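Local coordinates for protein mitochondrial edited mRNA stability factor 1 (Trypanosoma brucei, PDB 6U9X) that probably acts as a Nudix-type enzyme that processes the 5' ends of mitochondrial mRNAs, and binds RNA, at residues Thr71-Ala76 / Asp133-Thr138; Val236-His241 / Pro336-Leu341; Ile266-Pro271 / Cys308-Ala313. One frame throughout, in Å; residues are numbered along the deposited sequence.

Overall arrangement
The three contacts are separate in space, and none touches another. Interaction 1 belongs to the four-stranded antiparallel sheet of the N-terminal half; interactions 2 and 3 both reach the mixed sheet of the Nudix half, and along the chain interaction 3 is nested inside the loop that interaction 2 closes. Interactions 1 and 3 lie on opposite sides of the chain's centre, their own centres about 39 Å apart. Chemistry follows place: strand pairing and an ion pair in 71-76 / 133-138, which is partly buried; ring, proline and CH-pi contacts at the surface in 236-241 / 336-341; purely apolar contacts in the partly buried 266-271 / 308-313.

Interaction 1 of 3, residues Thr71-Ala76 / Asp133-Thr138; sequences TKAALA and DDVDIT
Ala73 N gives its hydrogen to Val135 O at 2.7 Å; with an N-H...O angle of 143°, this is the bent one of the three backbone bonds that join the segments. Just before it, Thr71 and Ile137 form an antiparallel hydrogen-bonded pair. Thr71 N reaches Ile137 O at 3.1 Å, and Ile137 N returns to Thr71 O at 2.8 Å. Lys72 and Asp136 follow as a non-hydrogen-bonded pair.

The Lys72 side chain, bent at chi2 (-117°), runs over the loop residues ahead of strand 136-143, its CD 3.7 Å from Asp134 O. It then lies alongside Asp136, pointing the same way, and Lys72 NZ makes a salt bridge to Asp136 OD1 at 2.9 Å, approaching from above the carboxylate plane. The second oxygen, OD2, is held by Tyr129, so the two partners probably fix the carboxylate's rotation. Lys72 O is gripped by Leu75 N and Ala76 N, which marks the change from strand to helix.

Ile137 splits its branches: CG1 comes 3.7 Å from Ala73 CB, while CG2, anti to the backbone N, meets Ala76 CB at 3.6 Å. Asp133 lies beside Ala74, its OD1 3.4 Å from Ala74 CB, and that oxygen is salt-bridged to Arg77.

The contact thus joins strands 65-72 and 136-143, the central neighbours of the four-stranded antiparallel sheet, at the point where the first runs into helix 73-80. Leu100 of strand 97-102 packs on Ala76 and Ile137, and Tyr250 from a loop touches Ala73 and Ile137.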
ATOM      1  N   THR A  71      -6.110 -14.251 -18.186  1.00 51.78           N
ATOM      2  CA  THR A  71      -5.886 -12.832 -18.427  1.00 53.63           C
ATOM      3  C   THR A  71      -4.422 -12.520 -18.131  1.00 55.99           C
ATOM      4  O   THR A  71      -3.597 -13.425 -17.968  1.00 62.44           O
ATOM      5  CB  THR A  71      -6.847 -11.986 -17.582  1.00 55.32           C
ATOM      6  OG1 THR A  71      -6.736 -10.607 -17.953  1.00 61.53           O
ATOM      7  CG2 THR A  71      -6.539 -12.146 -16.097  1.00 45.82           C
ATOM      8  N   LYS A  72      -4.096 -11.233 -18.071  1.00 54.37           N
ATOM      9  CA  LYS A  72      -2.750 -10.775 -17.777  1.00 50.09           C
ATOM     10  C   LYS A  72      -2.697 -10.138 -16.394  1.00 50.09           C
ATOM     11  O   LYS A  72      -3.723  -9.788 -15.805  1.00 60.50           O
ATOM     12  CB  LYS A  72      -2.266  -9.779 -18.834  1.00 52.28           C
ATOM     13  CG  LYS A  72      -2.534 -10.223 -20.264  1.00 53.71           C
ATOM     14  CD  LYS A  72      -1.241 -10.432 -21.030  1.00 56.11           C
ATOM     15  CE  LYS A  72      -1.418 -11.473 -22.123  1.00 56.17           C
ATOM     16  NZ  LYS A  72      -0.126 -12.099 -22.518  1.00 59.71           N
ATOM     17  N   ALA A  73      -1.472  -9.976 -15.888  1.00 44.57           N
ATOM     18  CA  ALA A  73      -1.284  -9.377 -14.573  1.00 37.79           C
ATOM     19  C   ALA A  73      -1.732  -7.924 -14.527  1.00 43.65           C
ATOM     20  O   ALA A  73      -1.890  -7.378 -13.434  1.00 53.01           O
ATOM     21  CB  ALA A  73       0.179  -9.486 -14.145  1.00 44.88           C
ATOM     22  N   ALA A  74      -1.940  -7.283 -15.680  1.00 46.72           N
ATOM     23  CA  ALA A  74      -2.457  -5.920 -15.673  1.00 42.01           C
ATOM     24  C   ALA A  74      -3.873  -5.862 -15.116  1.00 52.07           C
ATOM     25  O   ALA A  74      -4.255  -4.863 -14.493  1.00 45.32           O
ATOM     26  CB  ALA A  74      -2.416  -5.332 -17.084  1.00 34.18           C
ATOM     27  N   LEU A  75      -4.662  -6.919 -15.318  1.00 55.77           N
ATOM     28  CA  LEU A  75      -6.049  -6.977 -14.870  1.00 43.28           C
ATOM     29  C   LEU A  75      -6.221  -7.788 -13.591  1.00 45.15           C
ATOM     30  O   LEU A  75      -6.907  -7.343 -12.667  1.00 49.38           O
ATOM     31  CB  LEU A  75      -6.940  -7.559 -15.975  1.00 46.91           C
ATOM     32  CG  LEU A  75      -7.095  -6.769 -17.278  1.00 56.22           C
ATOM     33  CD1 LEU A  75      -7.104  -5.267 -17.018  1.00 59.12           C
ATOM     34  CD2 LEU A  75      -6.015  -7.144 -18.281  1.00 63.33           C
ATOM     35  N   ALA A  76      -5.615  -8.977 -13.522  1.00 48.00           N
ATOM     36  CA  ALA A  76      -5.696  -9.789 -12.312  1.00 45.68           C
ATOM     37  C   ALA A  76      -5.071  -9.092 -11.111  1.00 39.17           C
ATOM     38  O   ALA A  76      -5.372  -9.453  -9.969  1.00 34.06           O
ATOM     39  CB  ALA A  76      -5.024 -11.142 -12.544  1.00 45.34           C
ATOM     40  N   ASP A 133       3.118  -6.329 -16.609  1.00 55.61           N
ATOM     41  CA  ASP A 133       1.743  -6.299 -17.088  1.00 56.77           C
ATOM     42  C   ASP A 133       1.475  -7.314 -18.193  1.00 57.42           C
ATOM     43  O   ASP A 133       0.314  -7.682 -18.406  1.00 61.49           O
ATOM     44  CB  ASP A 133       1.391  -4.892 -17.577  1.00 65.43           C
ATOM     45  CG  ASP A 133       1.173  -3.920 -16.435  1.00 76.19           C
ATOM     46  OD1 ASP A 133       0.397  -4.252 -15.515  1.00 81.26           O
ATOM     47  OD2 ASP A 133       1.781  -2.829 -16.451  1.00 78.34           O
ATOM     48  N   ASP A 134       2.510  -7.766 -18.899  1.00 51.87           N
ATOM     49  CA  ASP A 134       2.353  -8.814 -19.898  1.00 57.42           C
ATOM     50  C   ASP A 134       2.350 -10.210 -19.290  1.00 49.37           C
ATOM     51  O   ASP A 134       2.219 -11.190 -20.033  1.00 54.17           O
ATOM     52  CB  ASP A 134       3.466  -8.719 -20.945  1.00 71.40           C
ATOM     53  CG  ASP A 134       3.677  -7.304 -21.444  1.00 82.66           C
ATOM     54  OD1 ASP A 134       4.847  -6.894 -21.592  1.00 85.24           O
ATOM     55  OD2 ASP A 134       2.672  -6.604 -21.692  1.00 91.19           O
ATOM     56  N   VAL A 135       2.488 -10.325 -17.969  1.00 44.01           N
ATOM     57  CA  VAL A 135       2.564 -11.630 -17.326  1.00 51.40           C
ATOM     58  C   VAL A 135       1.220 -12.334 -17.436  1.00 52.79           C
ATOM     59  O   VAL A 135       0.174 -11.770 -17.089  1.00 54.80           O
ATOM     60  CB  VAL A 135       2.997 -11.482 -15.860  1.00 47.84           C
ATOM     61  CG1 VAL A 135       2.980 -12.833 -15.162  1.00 39.06           C
ATOM     62  CG2 VAL A 135       4.376 -10.848 -15.776  1.00 46.44           C
ATOM     63  N   ASP A 136       1.242 -13.573 -17.920  1.00 49.31           N
ATOM     64  CA  ASP A 136       0.022 -14.361 -18.014  1.00 44.98           C
ATOM     65  C   ASP A 136      -0.391 -14.851 -16.631  1.00 45.58           C
ATOM     66  O   ASP A 136       0.426 -15.402 -15.887  1.00 48.88           O
ATOM     67  CB  ASP A 136       0.225 -15.543 -18.962  1.00 42.51           C
ATOM     68  CG  ASP A 136       0.395 -15.108 -20.405  1.00 47.81           C
ATOM     69  OD1 ASP A 136      -0.528 -14.467 -20.950  1.00 52.22           O
ATOM     70  OD2 ASP A 136       1.455 -15.405 -20.995  1.00 47.69           O
ATOM     71  N   ILE A 137      -1.660 -14.643 -16.285  1.00 42.47           N
ATOM     72  CA  ILE A 137      -2.199 -15.013 -14.982  1.00 45.78           C
ATOM     73  C   ILE A 137      -3.470 -15.823 -15.193  1.00 44.93           C
ATOM     74  O   ILE A 137      -4.279 -15.509 -16.073  1.00 46.90           O
ATOM     75  CB  ILE A 137      -2.486 -13.768 -14.111  1.00 44.26           C
ATOM     76  CG1 ILE A 137      -1.224 -12.916 -13.960  1.00 35.38           C
ATOM     77  CG2 ILE A 137      -3.017 -14.177 -12.743  1.00 25.91           C
ATOM     78  CD1 ILE A 137      -0.191 -13.512 -13.030  1.00 26.77           C
ATOM     79  N   THR A 138      -3.645 -16.868 -14.387  1.00 39.24           N
ATOM     80  CA  THR A 138      -4.848 -17.689 -14.405  1.00 43.49           C
ATOM     81  C   THR A 138      -5.590 -17.504 -13.087  1.00 44.12           C
ATOM     82  O   THR A 138      -5.046 -17.802 -12.017  1.00 39.53           O
ATOM     83  CB  THR A 138      -4.513 -19.164 -14.633  1.00 51.02           C
ATOM     84  OG1 THR A 138      -3.767 -19.303 -15.849  1.00 49.46           O
ATOM     85  CG2 THR A 138      -5.787 -19.984 -14.735  1.00 48.26           C
TER

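Interaction 2 of 3, residues Val236-His241 / Pro336-Leu341; sequences VYPTGH and PPYSNL
Tyr237, on a strand of the Nudix domain's mixed sheet, lays its ring against the 3-10 turn 337-339. Ser339 CB stands over one face, 3.5 Å from the ring centroid and only 9° off the normal, a CH-pi contact. Tyr338 comes to the edge instead: its CE1 is 3.6 Å from Tyr237 CD1. The two rings meet obliquely, with planes at 65°. Leu341 crosses the Tyr237 side chain at about a right angle and brings CD2 to 3.8 Å from Tyr237 CD2. The ring is therefore touched by three residues of one short loop: over one face by Ser339, at the edge by Tyr338, and obliquely by Leu341.

Beside the ring, Pro336 packs against the strand backbone. Pro336 CD meets Tyr237 CB at 3.9 Å, and Pro336 CG lies close to the carbonyl oxygen of Pro238. Tyr338 OH lies 3.7 Å from Pro238 CD, with the two side chains roughly perpendicular.

In the next shell, backbone bonds to strand 255-261 hold the strand: Tyr237 pairs with Val259, and Thr239 with Tyr257, a residue that binds GDP in another structure of this protein. Thr239 OG1 is hydrogen-bonded to Arg332 O, which ties the strand to helix 328-332 just ahead of the loop; Arg332 is another of the GDP-binding residues.

The loop holds its own shape through Pro336 O, which accepts from both Ser339 N and Ser339 OG. With OG set between the backbone N and the carbonyl carbon (chi1 62°), Ser339 OG reaches Pro336 O at 2.6 Å, in the carbonyl plane.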
ATOM      1  N   VAL A 236      -5.836  18.464   1.819  1.00 24.40           N
ATOM      2  CA  VAL A 236      -5.009  17.388   1.282  1.00 33.25           C
ATOM      3  C   VAL A 236      -4.725  17.695  -0.181  1.00 34.55           C
ATOM      4  O   VAL A 236      -5.643  18.015  -0.945  1.00 39.43           O
ATOM      5  CB  VAL A 236      -5.694  16.020   1.438  1.00 37.80           C
ATOM      6  CG1 VAL A 236      -4.817  14.918   0.870  1.00 34.90           C
ATOM      7  CG2 VAL A 236      -6.010  15.753   2.900  1.00 24.60           C
ATOM      8  N   TYR A 237      -3.454  17.596  -0.574  1.00 37.36           N
ATOM      9  CA  TYR A 237      -3.032  17.940  -1.924  1.00 44.75           C
ATOM     10  C   TYR A 237      -2.220  16.797  -2.521  1.00 51.04           C
ATOM     11  O   TYR A 237      -1.327  16.254  -1.847  1.00 54.45           O
ATOM     12  CB  TYR A 237      -2.211  19.238  -1.920  1.00 45.13           C
ATOM     13  CG  TYR A 237      -2.966  20.436  -1.384  1.00 38.72           C
ATOM     14  CD1 TYR A 237      -3.749  21.219  -2.222  1.00 38.28           C
ATOM     15  CD2 TYR A 237      -2.899  20.782  -0.040  1.00 32.58           C
ATOM     16  CE1 TYR A 237      -4.442  22.314  -1.739  1.00 34.29           C
ATOM     17  CE2 TYR A 237      -3.589  21.875   0.453  1.00 36.78           C
ATOM     18  CZ  TYR A 237      -4.359  22.638  -0.402  1.00 40.64           C
ATOM     19  OH  TYR A 237      -5.049  23.727   0.084  1.00 35.56           O
ATOM     20  N   PRO A 238      -2.485  16.405  -3.768  1.00 48.52           N
ATOM     21  CA  PRO A 238      -1.716  15.312  -4.377  1.00 40.32           C
ATOM     22  C   PRO A 238      -0.304  15.752  -4.727  1.00 42.93           C
ATOM     23  O   PRO A 238      -0.081  16.868  -5.199  1.00 48.64           O
ATOM     24  CB  PRO A 238      -2.525  14.973  -5.635  1.00 37.60           C
ATOM     25  CG  PRO A 238      -3.218  16.253  -5.981  1.00 43.30           C
ATOM     26  CD  PRO A 238      -3.532  16.923  -4.668  1.00 42.09           C
ATOM     27  N   THR A 239       0.658  14.854  -4.498  1.00 47.98           N
ATOM     28  CA  THR A 239       2.065  15.193  -4.662  1.00 43.00           C
ATOM     29  C   THR A 239       2.853  14.257  -5.566  1.00 46.29           C
ATOM     30  O   THR A 239       4.028  14.537  -5.826  1.00 51.86           O
ATOM     31  CB  THR A 239       2.764  15.250  -3.296  1.00 34.12           C
ATOM     32  OG1 THR A 239       2.460  14.063  -2.553  1.00 35.14           O
ATOM     33  CG2 THR A 239       2.292  16.462  -2.521  1.00 35.31           C
ATOM     34  N   GLY A 240       2.269  13.174  -6.047  1.00 49.17           N
ATOM     35  CA  GLY A 240       2.968  12.306  -6.974  1.00 51.56           C
ATOM     36  C   GLY A 240       2.480  10.876  -6.862  1.00 49.74           C
ATOM     37  O   GLY A 240       1.616  10.547  -6.054  1.00 55.76           O
ATOM     38  N   HIS A 241       3.063  10.030  -7.708  1.00 50.53           N
ATOM     39  CA  HIS A 241       2.742   8.611  -7.715  1.00 57.71           C
ATOM     40  C   HIS A 241       3.911   7.838  -8.305  1.00 56.28           C
ATOM     41  O   HIS A 241       4.562   8.304  -9.243  1.00 51.47           O
ATOM     42  CB  HIS A 241       1.462   8.326  -8.508  1.00 60.28           C
ATOM     43  CG  HIS A 241       1.581   8.604  -9.974  1.00 72.21           C
ATOM     44  ND1 HIS A 241       1.447   9.870 -10.503  1.00 79.23           N
ATOM     45  CD2 HIS A 241       1.814   7.780 -11.021  1.00 75.84           C
ATOM     46  CE1 HIS A 241       1.596   9.814 -11.814  1.00 78.61           C
ATOM     47  NE2 HIS A 241       1.820   8.557 -12.154  1.00 77.77           N
ATOM     48  N   PRO A 336       2.045  20.830  -4.713  1.00 31.57           N
ATOM     49  CA  PRO A 336       1.822  21.581  -5.949  1.00 33.85           C
ATOM     50  C   PRO A 336       1.854  23.073  -5.677  1.00 40.54           C
ATOM     51  O   PRO A 336       1.570  23.512  -4.552  1.00 42.80           O
ATOM     52  CB  PRO A 336       0.422  21.128  -6.400  1.00 32.50           C
ATOM     53  CG  PRO A 336       0.037  19.997  -5.475  1.00 32.92           C
ATOM     54  CD  PRO A 336       0.805  20.215  -4.218  1.00 28.64           C
ATOM     55  N   PRO A 337       2.193  23.887  -6.680  1.00 49.59           N
ATOM     56  CA  PRO A 337       2.286  25.337  -6.443  1.00 51.69           C
ATOM     57  C   PRO A 337       0.981  25.979  -6.003  1.00 49.53           C
ATOM     58  O   PRO A 337       1.013  26.933  -5.214  1.00 61.00           O
ATOM     59  CB  PRO A 337       2.749  25.882  -7.803  1.00 44.08           C
ATOM     60  CG  PRO A 337       3.434  24.727  -8.455  1.00 43.43           C
ATOM     61  CD  PRO A 337       2.662  23.515  -8.026  1.00 45.17           C
ATOM     62  N   TYR A 338      -0.169  25.487  -6.473  1.00 44.83           N
ATOM     63  CA  TYR A 338      -1.435  26.141  -6.153  1.00 52.23           C
ATOM     64  C   TYR A 338      -1.825  26.003  -4.687  1.00 52.84           C
ATOM     65  O   TYR A 338      -2.803  26.631  -4.267  1.00 55.52           O
ATOM     66  CB  TYR A 338      -2.560  25.600  -7.050  1.00 54.16           C
ATOM     67  CG  TYR A 338      -3.010  24.177  -6.767  1.00 51.64           C
ATOM     68  CD1 TYR A 338      -3.888  23.892  -5.725  1.00 48.27           C
ATOM     69  CD2 TYR A 338      -2.584  23.123  -7.565  1.00 47.44           C
ATOM     70  CE1 TYR A 338      -4.304  22.599  -5.471  1.00 43.14           C
ATOM     71  CE2 TYR A 338      -3.000  21.825  -7.319  1.00 49.48           C
ATOM     72  CZ  TYR A 338      -3.858  21.570  -6.271  1.00 53.74           C
ATOM     73  OH  TYR A 338      -4.272  20.280  -6.025  1.00 63.21           O
ATOM     74  N   SER A 339      -1.096  25.211  -3.905  1.00 51.16           N
ATOM     75  CA  SER A 339      -1.424  24.994  -2.503  1.00 52.62           C
ATOM     76  C   SER A 339      -0.776  26.005  -1.567  1.00 53.17           C
ATOM     77  O   SER A 339      -1.112  26.020  -0.377  1.00 58.17           O
ATOM     78  CB  SER A 339      -1.009  23.581  -2.079  1.00 54.73           C
ATOM     79  OG  SER A 339       0.391  23.400  -2.212  1.00 54.52           O
ATOM     80  N   ASN A 340       0.131  26.846  -2.071  1.00 48.31           N
ATOM     81  CA  ASN A 340       0.917  27.758  -1.239  1.00 53.88           C
ATOM     82  C   ASN A 340       1.670  27.005  -0.146  1.00 53.60           C
ATOM     83  O   ASN A 340       1.868  27.519   0.958  1.00 54.70           O
ATOM     84  CB  ASN A 340       0.044  28.860  -0.628  1.00 56.56           C
ATOM     85  CG  ASN A 340      -0.659  29.697  -1.678  1.00 60.92           C
ATOM     86  OD1 ASN A 340      -1.885  29.820  -1.672  1.00 64.05           O
ATOM     87  ND2 ASN A 340       0.115  30.278  -2.586  1.00 60.27           N
ATOM     88  N   LEU A 341       2.094  25.776  -0.449  1.00 56.28           N
ATOM     89  CA  LEU A 341       2.747  24.917   0.525  1.00 49.19           C
ATOM     90  C   LEU A 341       4.197  24.598   0.192  1.00 44.09           C
ATOM     91  O   LEU A 341       4.927  24.152   1.081  1.00 43.75           O
ATOM     92  CB  LEU A 341       1.973  23.597   0.670  1.00 52.41           C
ATOM     93  CG  LEU A 341       1.054  23.438   1.885  1.00 47.92           C
ATOM     94  CD1 LEU A 341       0.238  24.696   2.122  1.00 54.29           C
ATOM     95  CD2 LEU A 341       0.143  22.228   1.707  1.00 44.48           C
TER

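Interaction 3 of 3, residues Ile266-Pro271 / Cys308-Ala313; sequences IRVEGP and CAWMKA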
ATOM      1  N   ILE A 266      -1.595  19.098  17.645  1.00 64.12           N
ATOM      2  CA  ILE A 266      -2.640  18.140  17.309  1.00 66.27           C
ATOM      3  C   ILE A 266      -2.493  16.890  18.166  1.00 69.39           C
ATOM      4  O   ILE A 266      -1.379  16.452  18.486  1.00 70.83           O
ATOM      5  CB  ILE A 266      -2.613  17.805  15.807  1.00 62.66           C
ATOM      6  CG1 ILE A 266      -3.895  17.071  15.399  1.00 62.28           C
ATOM      7  CG2 ILE A 266      -1.377  16.992  15.446  1.00 55.37           C
ATOM      8  CD1 ILE A 266      -5.136  17.942  15.430  1.00 59.59           C
ATOM      9  N   ARG A 267      -3.629  16.317  18.554  1.00 65.81           N
ATOM     10  CA  ARG A 267      -3.673  15.108  19.370  1.00 62.34           C
ATOM     11  C   ARG A 267      -3.349  13.905  18.489  1.00 67.10           C
ATOM     12  O   ARG A 267      -4.126  13.556  17.594  1.00 77.17           O
ATOM     13  CB  ARG A 267      -5.053  14.975  20.010  1.00 58.05           C
ATOM     14  CG  ARG A 267      -5.216  13.806  20.956  1.00 60.60           C
ATOM     15  CD  ARG A 267      -6.457  13.998  21.817  1.00 77.21           C
ATOM     16  NE  ARG A 267      -6.304  13.393  23.136  1.00 89.31           N
ATOM     17  CZ  ARG A 267      -5.802  14.024  24.191  1.00 96.96           C
ATOM     18  NH1 ARG A 267      -5.405  15.284  24.084  1.00 95.18           N
ATOM     19  NH2 ARG A 267      -5.693  13.395  25.352  1.00104.23           N
ATOM     20  N   VAL A 268      -2.203  13.275  18.728  1.00 58.20           N
ATOM     21  CA  VAL A 268      -1.782  12.091  17.984  1.00 52.33           C
ATOM     22  C   VAL A 268      -2.120  10.877  18.842  1.00 50.04           C
ATOM     23  O   VAL A 268      -1.359  10.493  19.735  1.00 49.50           O
ATOM     24  CB  VAL A 268      -0.293  12.137  17.621  1.00 44.34           C
ATOM     25  CG1 VAL A 268       0.132  10.842  16.969  1.00 47.36           C
ATOM     26  CG2 VAL A 268      -0.013  13.318  16.703  1.00 45.44           C
ATOM     27  N   GLU A 269      -3.276  10.270  18.571  1.00 52.82           N
ATOM     28  CA  GLU A 269      -3.711   9.112  19.340  1.00 56.05           C
ATOM     29  C   GLU A 269      -3.000   7.837  18.908  1.00 54.84           C
ATOM     30  O   GLU A 269      -2.846   6.915  19.716  1.00 59.84           O
ATOM     31  CB  GLU A 269      -5.225   8.938  19.212  1.00 68.01           C
ATOM     32  CG  GLU A 269      -6.038  10.174  19.582  1.00 78.00           C
ATOM     33  CD  GLU A 269      -6.056  10.442  21.077  1.00 90.76           C
ATOM     34  OE1 GLU A 269      -4.990  10.752  21.650  1.00 95.08           O
ATOM     35  OE2 GLU A 269      -7.145  10.346  21.683  1.00 94.95           O
ATOM     36  N   GLY A 270      -2.566   7.761  17.654  1.00 57.46           N
ATOM     37  CA  GLY A 270      -1.905   6.581  17.156  1.00 55.61           C
ATOM     38  C   GLY A 270      -2.864   5.644  16.452  1.00 52.61           C
ATOM     39  O   GLY A 270      -4.009   6.000  16.151  1.00 42.84           O
ATOM     40  N   PRO A 271      -2.413   4.419  16.184  1.00 54.36           N
ATOM     41  CA  PRO A 271      -3.239   3.472  15.423  1.00 44.28           C
ATOM     42  C   PRO A 271      -4.566   3.186  16.113  1.00 38.80           C
ATOM     43  O   PRO A 271      -4.612   2.855  17.300  1.00 40.83           O
ATOM     44  CB  PRO A 271      -2.359   2.218  15.349  1.00 50.80           C
ATOM     45  CG  PRO A 271      -0.962   2.731  15.516  1.00 55.52           C
ATOM     46  CD  PRO A 271      -1.076   3.877  16.477  1.00 59.85           C
ATOM     47  N   CYS A 308       4.514   6.842  17.345  1.00 43.63           N
ATOM     48  CA  CYS A 308       4.620   7.898  16.351  1.00 44.59           C
ATOM     49  C   CYS A 308       5.795   8.805  16.685  1.00 40.87           C
ATOM     50  O   CYS A 308       6.186   8.942  17.849  1.00 36.59           O
ATOM     51  CB  CYS A 308       3.327   8.716  16.277  1.00 52.32           C
ATOM     52  SG  CYS A 308       1.856   7.736  15.885  1.00 59.63           S
ATOM     53  N   ALA A 309       6.355   9.425  15.649  1.00 40.59           N
ATOM     54  CA  ALA A 309       7.516  10.288  15.799  1.00 45.69           C
ATOM     55  C   ALA A 309       7.452  11.404  14.768  1.00 52.82           C
ATOM     56  O   ALA A 309       7.011  11.185  13.636  1.00 70.05           O
ATOM     57  CB  ALA A 309       8.824   9.508  15.636  1.00 36.97           C
ATOM     58  N   TRP A 310       7.892  12.593  15.167  1.00 40.90           N
ATOM     59  CA  TRP A 310       8.004  13.734  14.267  1.00 44.44           C
ATOM     60  C   TRP A 310       9.460  13.868  13.839  1.00 54.48           C
ATOM     61  O   TRP A 310      10.352  13.980  14.688  1.00 64.56           O
ATOM     62  CB  TRP A 310       7.511  15.016  14.938  1.00 39.16           C
ATOM     63  CG  TRP A 310       6.035  15.025  15.226  1.00 43.83           C
ATOM     64  CD1 TRP A 310       5.431  14.741  16.417  1.00 39.98           C
ATOM     65  CD2 TRP A 310       4.979  15.337  14.306  1.00 45.54           C
ATOM     66  NE1 TRP A 310       4.067  14.857  16.296  1.00 43.19           N
ATOM     67  CE2 TRP A 310       3.764  15.221  15.010  1.00 42.94           C
ATOM     68  CE3 TRP A 310       4.944  15.703  12.956  1.00 35.16           C
ATOM     69  CZ2 TRP A 310       2.527  15.457  14.412  1.00 36.23           C
ATOM     70  CZ3 TRP A 310       3.714  15.937  12.363  1.00 29.58           C
ATOM     71  CH2 TRP A 310       2.523  15.813  13.091  1.00 35.73           C
ATOM     72  N   MET A 311       9.700  13.850  12.529  1.00 50.98           N
ATOM     73  CA  MET A 311      11.049  13.849  11.986  1.00 50.26           C
ATOM     74  C   MET A 311      11.165  14.854  10.849  1.00 47.74           C
ATOM     75  O   MET A 311      10.210  15.093  10.106  1.00 46.52           O
ATOM     76  CB  MET A 311      11.451  12.449  11.490  1.00 54.61           C
ATOM     77  CG  MET A 311      11.820  11.490  12.614  1.00 62.82           C
ATOM     78  SD  MET A 311      12.086   9.772  12.117  1.00 71.08           S
ATOM     79  CE  MET A 311      12.166   9.915  10.336  1.00 68.64           C
ATOM     80  N   LYS A 312      12.354  15.440  10.724  1.00 48.84           N
ATOM     81  CA  LYS A 312      12.641  16.364   9.641  1.00 46.08           C
ATOM     82  C   LYS A 312      12.960  15.600   8.359  1.00 43.22           C
ATOM     83  O   LYS A 312      13.382  14.441   8.383  1.00 41.46           O
ATOM     84  CB  LYS A 312      13.808  17.281  10.013  1.00 48.73           C
ATOM     85  CG  LYS A 312      13.516  18.205  11.182  1.00 50.15           C
ATOM     86  CD  LYS A 312      14.689  19.127  11.472  1.00 54.28           C
ATOM     87  CE  LYS A 312      14.247  20.322  12.299  1.00 68.88           C
ATOM     88  NZ  LYS A 312      13.376  19.906  13.433  1.00 75.46           N
ATOM     89  N   ALA A 313      12.754  16.273   7.225  1.00 40.53           N
ATOM     90  CA  ALA A 313      12.960  15.625   5.934  1.00 32.57           C
ATOM     91  C   ALA A 313      14.428  15.302   5.687  1.00 46.91           C
ATOM     92  O   ALA A 313      14.736  14.355   4.953  1.00 48.64           O
ATOM     93  CB  ALA A 313      12.414  16.503   4.809  1.00 26.97           C
TER
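Apolar contacts carry the whole of this interface, and Val268 is at its middle. Its two methyls divide the work: Val268 CG1, trans to the backbone N (chi1 175°), lies 3.7 Å from Cys308 SG, whereas Val268 CG2 approaches Trp310 CZ2 at 4.0 Å. The valine and the indole cross at a slant. Ile266 adds a looser touch, its CG2 4.3 Å from the same Trp310 CZ2, so both aliphatic groups converge on one carbon of the benzo ring. Cys308 SG also comes within 4.1 Å of Gly270 CA. The sulfur thus borders both side chain and backbone of the loop, and the small buried surface, 181 Å², fits such a narrow strip.

Polar and charged interactions lie around this strip. Arg267 NE and Glu269 OE1 form a salt bridge within the loop, Gly270 is backbone-bonded to Thr227, and Trp310 has a cation-pi partner in Arg172.

Backbone pairing of Ala309 with Met184 and of Met311 with Trp182 places strand 309-312 antiparallel to strand 180-188. The arrangement is that of a loop following strand 255-261 packed against a strand of the mixed sheet of a Nudix fold, away from the GDP-binding residues.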